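PDB 5GZS: GGDEF family protein from Vibrio cholerae, which is the diguanylate cyclase CdgH, whose periplasmic portion binds arginine through a solute-binding-protein-like module and probably relays signals to cyclic-di-GMP synthesis. Local coordinates for residues A[254-259]-A[431-436]; A[260-265]-A[424-429]. All coordinates share one frame; numbering follows the deposited sequence.

Interactions 1 and 2 lie side by side, their centres about 8 Å apart, and both use helix 421-435. Along the chain the segments run 254-259, 260-265, 424-429, 431-436, so interaction 2 closes the inner loop and interaction 1 the outer. Helix 248-259 leads through a short turn into strand 264-266, and the disulfide from Cys-257 SG to Cys-264 SG, 2.0 Å long, ties these neighbouring segments together. Between the paired segments the chain builds a second sheet and then returns through strand 414-417, a two-lobe path consistent with the solute-binding-protein fold. Both contacts therefore join early and late parts of the second solute-binding module; the arginine-pocket residues all come from the first.

Interaction 1: A[254-259]-A[431-436]; sequences FQACEM and SRAIKM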
loop_
_atom_site.group_PDB
_atom_site.type_symbol
_atom_site.label_atom_id
_atom_site.label_comp_id
_atom_site.label_asym_id
_atom_site.label_seq_id
_atom_site.Cartn_x
_atom_site.Cartn_y
_atom_site.Cartn_z
ATOM N N PHE A 254 21.753 1.088 17.060
ATOM C CA PHE A 254 22.853 0.277 17.565
ATOM C C PHE A 254 23.328 -0.799 16.596
ATOM O O PHE A 254 24.532 -0.935 16.373
ATOM C CB PHE A 254 22.455 -0.375 18.876
ATOM C CG PHE A 254 22.694 0.492 20.059
ATOM C CD1 PHE A 254 23.767 1.375 20.072
ATOM C CD2 PHE A 254 21.848 0.448 21.149
ATOM C CE1 PHE A 254 24.003 2.191 21.162
ATOM C CE2 PHE A 254 22.074 1.255 22.243
ATOM C CZ PHE A 254 23.155 2.135 22.248
ATOM N N GLN A 255 22.399 -1.561 16.027
ATOM C CA GLN A 255 22.768 -2.625 15.085
ATOM C C GLN A 255 23.314 -2.072 13.775
ATOM O O GLN A 255 24.182 -2.684 13.144
ATOM C CB GLN A 255 21.581 -3.537 14.809
ATOM C CG GLN A 255 21.187 -4.378 16.016
ATOM C CD GLN A 255 19.886 -5.111 15.777
ATOM O OE1 GLN A 255 19.613 -5.524 14.654
ATOM N NE2 GLN A 255 19.069 -5.263 16.827
ATOM N N ALA A 256 22.802 -0.920 13.358
ATOM C CA ALA A 256 23.427 -0.216 12.260
ATOM C C ALA A 256 24.830 0.185 12.676
ATOM O O ALA A 256 25.764 0.123 11.860
ATOM C CB ALA A 256 22.644 0.986 11.865
ATOM N N CYS A 257 24.997 0.586 13.936
ATOM C CA CYS A 257 26.347 0.997 14.368
ATOM C C CYS A 257 27.289 -0.218 14.336
ATOM O O CYS A 257 28.501 -0.080 14.164
ATOM C CB CYS A 257 26.343 1.634 15.766
ATOM S SG CYS A 257 25.545 3.253 15.864
ATOM N N GLU A 258 26.704 -1.403 14.487
ATOM C CA GLU A 258 27.464 -2.635 14.500
ATOM C C GLU A 258 27.784 -3.021 13.061
ATOM O O GLU A 258 28.915 -3.385 12.736
ATOM C CB GLU A 258 26.689 -3.733 15.231
ATOM C CG GLU A 258 27.138 -3.893 16.687
ATOM C CD GLU A 258 25.991 -4.161 17.644
ATOM O OE1 GLU A 258 26.147 -3.863 18.850
ATOM O OE2 GLU A 258 24.937 -4.650 17.183
HETATM N N MSE A 259 26.776 -2.896 12.208
HETATM C CA MSE A 259 26.928 -3.060 10.775
HETATM C C MSE A 259 28.147 -2.288 10.231
HETATM O O MSE A 259 28.809 -2.739 9.304
HETATM C CB MSE A 259 25.646 -2.592 10.059
HETATM C CG MSE A 259 25.384 -3.281 8.727
HETATM SE SE MSE A 259 24.832 -5.126 9.142
HETATM C CE MSE A 259 22.927 -4.979 8.845
ATOM N N SER A 431 22.164 5.017 6.117
ATOM C CA SER A 431 21.111 4.541 5.217
ATOM C C SER A 431 21.383 3.106 4.714
ATOM O O SER A 431 20.506 2.228 4.790
ATOM C CB SER A 431 20.953 5.493 4.049
ATOM O OG SER A 431 20.467 6.744 4.495
ATOM N N ARG A 432 22.600 2.852 4.238
ATOM C CA ARG A 432 22.961 1.502 3.808
ATOM C C ARG A 432 22.870 0.503 4.941
ATOM O O ARG A 432 22.310 -0.570 4.762
ATOM C CB ARG A 432 24.360 1.482 3.215
ATOM C CG ARG A 432 24.485 2.327 1.964
ATOM C CD ARG A 432 25.925 2.361 1.478
ATOM N NE ARG A 432 26.440 1.032 1.150
ATOM C CZ ARG A 432 27.649 0.831 0.644
ATOM N NH1 ARG A 432 28.442 1.874 0.417
ATOM N NH2 ARG A 432 28.069 -0.395 0.369
ATOM N N ALA A 433 23.408 0.835 6.111
ATOM C CA ALA A 433 23.375 -0.135 7.206
ATOM C C ALA A 433 21.935 -0.535 7.530
ATOM O O ALA A 433 21.638 -1.707 7.773
ATOM C CB ALA A 433 24.062 0.417 8.449
ATOM N N ILE A 434 21.044 0.448 7.518
ATOM C CA ILE A 434 19.625 0.210 7.734
ATOM C C ILE A 434 18.994 -0.682 6.643
ATOM O O ILE A 434 18.215 -1.587 6.975
ATOM C CB ILE A 434 18.870 1.531 7.806
ATOM C CG1 ILE A 434 19.096 2.191 9.169
ATOM C CG2 ILE A 434 17.390 1.310 7.553
ATOM C CD1 ILE A 434 18.662 3.664 9.196
ATOM N N LYS A 435 19.329 -0.447 5.365
ATOM C CA LYS A 435 18.836 -1.321 4.286
ATOM C C LYS A 435 19.147 -2.783 4.548
ATOM O O LYS A 435 18.241 -3.626 4.536
ATOM C CB LYS A 435 19.397 -0.923 2.927
ATOM C CG LYS A 435 18.781 0.355 2.418
ATOM C CD LYS A 435 19.181 0.697 1.016
ATOM C CE LYS A 435 19.065 2.200 0.836
ATOM N NZ LYS A 435 18.776 2.637 -0.564
HETATM N N MSE A 436 20.416 -3.064 4.816
HETATM C CA MSE A 436 20.864 -4.412 5.068
HETATM C C MSE A 436 20.263 -4.975 6.323
HETATM O O MSE A 436 20.464 -6.183 6.574
HETATM C CB MSE A 436 22.383 -4.415 5.200
HETATM C CG MSE A 436 23.051 -4.455 3.830
HETATM SE SE MSE A 436 25.008 -4.447 4.051
HETATM C CE MSE A 436 25.378 -2.736 3.147
#
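Met-259 brings its terminal methyl against two main-chain carbonyls, the flat groups of this contact; no ring or planar side chain meets another across it. The CE of Met-259 lies over one face of the Met-436 carbonyl, 3.6 Å from Met-436 O and nearly the same distance from the carbonyl carbon. The Ala-433 carbonyl is met differently: its oxygen points roughly at the methyl, with 3.7 Å between Met-259 CE and Ala-433 O. No hydrogen bond crosses between the segments, so these are van der Waals contacts.

Behind the methyl, the two helices meet through small side chains. Ala-433 CB touches Ala-256 CB at 3.7 Å and Met-259 CB at 3.8 Å, resting against consecutive turns of helix 248-259. With only methyl groups in between, the CA atoms of Ala-256 and Ala-433 come within 5.1 Å, an intimate helix approach. In the selenomethionine side chain of Met-259, CG stands opposite the main-chain nitrogen (chi1 -152°), which sets it beside the Ala-433 methyl; bends at chi2 (72°) and chi3 then swing CE round to Met-436. There CE also packs against Met-436 CB at 3.7 Å.

Helix 189-218 runs beside this junction: Leu-211 touches both Met-259 and Met-436, while Arg-212 NE donates a hydrogen bond to Met-259 O. Cys-257, whose CB points away from residues 431-436, touches Phe-430 just before them. Interaction 1 thus joins helix 248-259 to the last turns of helix 421-435, alongside the long helix 189-218.

Interaction 2: A[260-265]-A[424-429]; sequences LLLKCE and ATLAPL
Leu-260 and Leu-262 bracket Leu-261, the positive-phi residue (phi 56°) of the Schellman motif that ends helix 248-259, and both reach helix 421-435 as the chain turns toward strand 264-266. Leu-260 offers its CD2 branch, which lies 4.1 Å from Leu-429 CB and 3.8 Å from Leu-429 O; the methyl sits over the face of that carbonyl rather than in line with its C=O bond. One turn earlier on the helix, Leu-262 CD1 meets Leu-426 CD2 at 3.9 Å, branch end against branch end. The CB of Leu-426 does not aim at the loop; with CG beside the backbone nitrogen and opposite the carbonyl carbon (chi1 -76°), its CD2 branch closes the distance. In each pair the two side chains cross at a slant, and all four leucines are buried. Pro-428, lying between the two contacting helix residues, marks a kink because its nitrogen makes no bond to the preceding turn.

Leu-262 and Leu-426 both also touch Leu-226 on strand 226-230, which places this leucine cluster against the sheet. Strand 226-230, helix 248-259 and the adjacent parallel strand 264-266 form a beta-alpha-beta crossover, here packed against helix 421-435 as in the alpha/beta lobes of periplasmic solute-binding proteins.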
loop_
_atom_site.group_PDB
_atom_site.type_symbol
_atom_site.label_atom_id
_atom_site.label_comp_id
_atom_site.label_asym_id
_atom_site.label_seq_id
_atom_site.Cartn_x
_atom_site.Cartn_y
_atom_site.Cartn_z
ATOM N N LEU A 260 28.449 -1.127 10.804
ATOM C CA LEU A 260 29.468 -0.267 10.218
ATOM C C LEU A 260 30.772 -0.288 11.002
ATOM O O LEU A 260 31.731 0.402 10.645
ATOM C CB LEU A 260 28.966 1.172 10.120
ATOM C CG LEU A 260 27.667 1.439 9.369
ATOM C CD1 LEU A 260 26.998 2.672 9.985
ATOM C CD2 LEU A 260 27.955 1.667 7.895
ATOM N N LEU A 261 30.791 -1.082 12.064
ATOM C CA LEU A 261 31.931 -1.195 12.964
ATOM C C LEU A 261 32.335 0.143 13.527
ATOM O O LEU A 261 33.518 0.384 13.781
ATOM C CB LEU A 261 33.125 -1.842 12.277
ATOM C CG LEU A 261 33.014 -3.336 11.982
ATOM C CD1 LEU A 261 34.408 -3.834 11.707
ATOM C CD2 LEU A 261 32.382 -4.085 13.143
ATOM N N LEU A 262 31.343 1.004 13.739
ATOM C CA LEU A 262 31.533 2.195 14.544
ATOM C C LEU A 262 31.075 1.937 15.969
ATOM O O LEU A 262 30.177 1.132 16.211
ATOM C CB LEU A 262 30.750 3.369 13.981
ATOM C CG LEU A 262 30.790 3.618 12.485
ATOM C CD1 LEU A 262 29.662 4.524 12.186
ATOM C CD2 LEU A 262 32.121 4.253 12.073
ATOM N N LYS A 263 31.652 2.656 16.912
ATOM C CA LYS A 263 31.256 2.515 18.301
ATOM C C LYS A 263 30.281 3.627 18.665
ATOM O O LYS A 263 30.588 4.803 18.521
ATOM C CB LYS A 263 32.493 2.537 19.215
ATOM C CG LYS A 263 33.647 3.363 18.682
ATOM C CD LYS A 263 34.971 3.071 19.413
ATOM C CE LYS A 263 35.409 1.639 19.197
ATOM N NZ LYS A 263 36.824 1.424 19.623
ATOM N N CYS A 264 29.103 3.249 19.139
ATOM C CA CYS A 264 28.105 4.227 19.537
ATOM C C CYS A 264 27.752 4.042 20.974
ATOM O O CYS A 264 27.613 2.922 21.458
ATOM C CB CYS A 264 26.817 4.113 18.725
ATOM S SG CYS A 264 27.005 4.104 16.994
ATOM N N GLU A 265 27.512 5.139 21.640
ATOM C CA GLU A 265 27.197 5.121 23.026
ATOM C C GLU A 265 25.916 5.889 23.214
ATOM O O GLU A 265 25.838 7.014 22.837
ATOM C CB GLU A 265 28.326 5.826 23.744
ATOM C CG GLU A 265 28.177 6.009 25.219
ATOM C CD GLU A 265 29.463 6.413 25.871
ATOM O OE1 GLU A 265 30.334 5.580 26.080
ATOM O OE2 GLU A 265 29.609 7.575 26.174
ATOM N N ALA A 424 27.401 14.603 7.850
ATOM C CA ALA A 424 27.222 14.507 6.404
ATOM C C ALA A 424 27.741 13.170 5.855
ATOM O O ALA A 424 27.212 12.651 4.881
ATOM C CB ALA A 424 27.912 15.655 5.713
ATOM N N THR A 425 28.771 12.608 6.478
ATOM C CA THR A 425 29.335 11.360 6.002
ATOM C C THR A 425 28.579 10.221 6.658
ATOM O O THR A 425 28.330 9.186 6.035
ATOM C CB THR A 425 30.857 11.255 6.305
ATOM O OG1 THR A 425 31.582 12.107 5.413
ATOM C CG2 THR A 425 31.358 9.835 6.118
ATOM N N LEU A 426 28.194 10.409 7.917
ATOM C CA LEU A 426 27.532 9.323 8.627
ATOM C C LEU A 426 26.190 8.978 7.984
ATOM O O LEU A 426 25.927 7.816 7.718
ATOM C CB LEU A 426 27.333 9.670 10.105
ATOM C CG LEU A 426 28.623 9.547 10.918
ATOM C CD1 LEU A 426 28.394 9.947 12.392
ATOM C CD2 LEU A 426 29.274 8.148 10.769
ATOM N N ALA A 427 25.359 9.987 7.731
ATOM C CA ALA A 427 23.966 9.768 7.338
ATOM C C ALA A 427 23.778 8.828 6.122
ATOM O O ALA A 427 22.983 7.900 6.211
ATOM C CB ALA A 427 23.265 11.129 7.089
ATOM N N PRO A 428 24.506 9.046 4.997
ATOM C CA PRO A 428 24.372 8.094 3.873
ATOM C C PRO A 428 24.833 6.700 4.219
ATOM O O PRO A 428 24.229 5.736 3.752
ATOM C CB PRO A 428 25.282 8.671 2.787
ATOM C CG PRO A 428 25.381 10.106 3.115
ATOM C CD PRO A 428 25.347 10.197 4.619
ATOM N N LEU A 429 25.893 6.601 5.016
ATOM C CA LEU A 429 26.378 5.309 5.480
ATOM C C LEU A 429 25.314 4.618 6.317
ATOM O O LEU A 429 25.054 3.421 6.137
ATOM C CB LEU A 429 27.670 5.472 6.278
ATOM C CG LEU A 429 28.821 5.937 5.394
ATOM C CD1 LEU A 429 30.009 6.431 6.212
ATOM C CD2 LEU A 429 29.208 4.786 4.441
#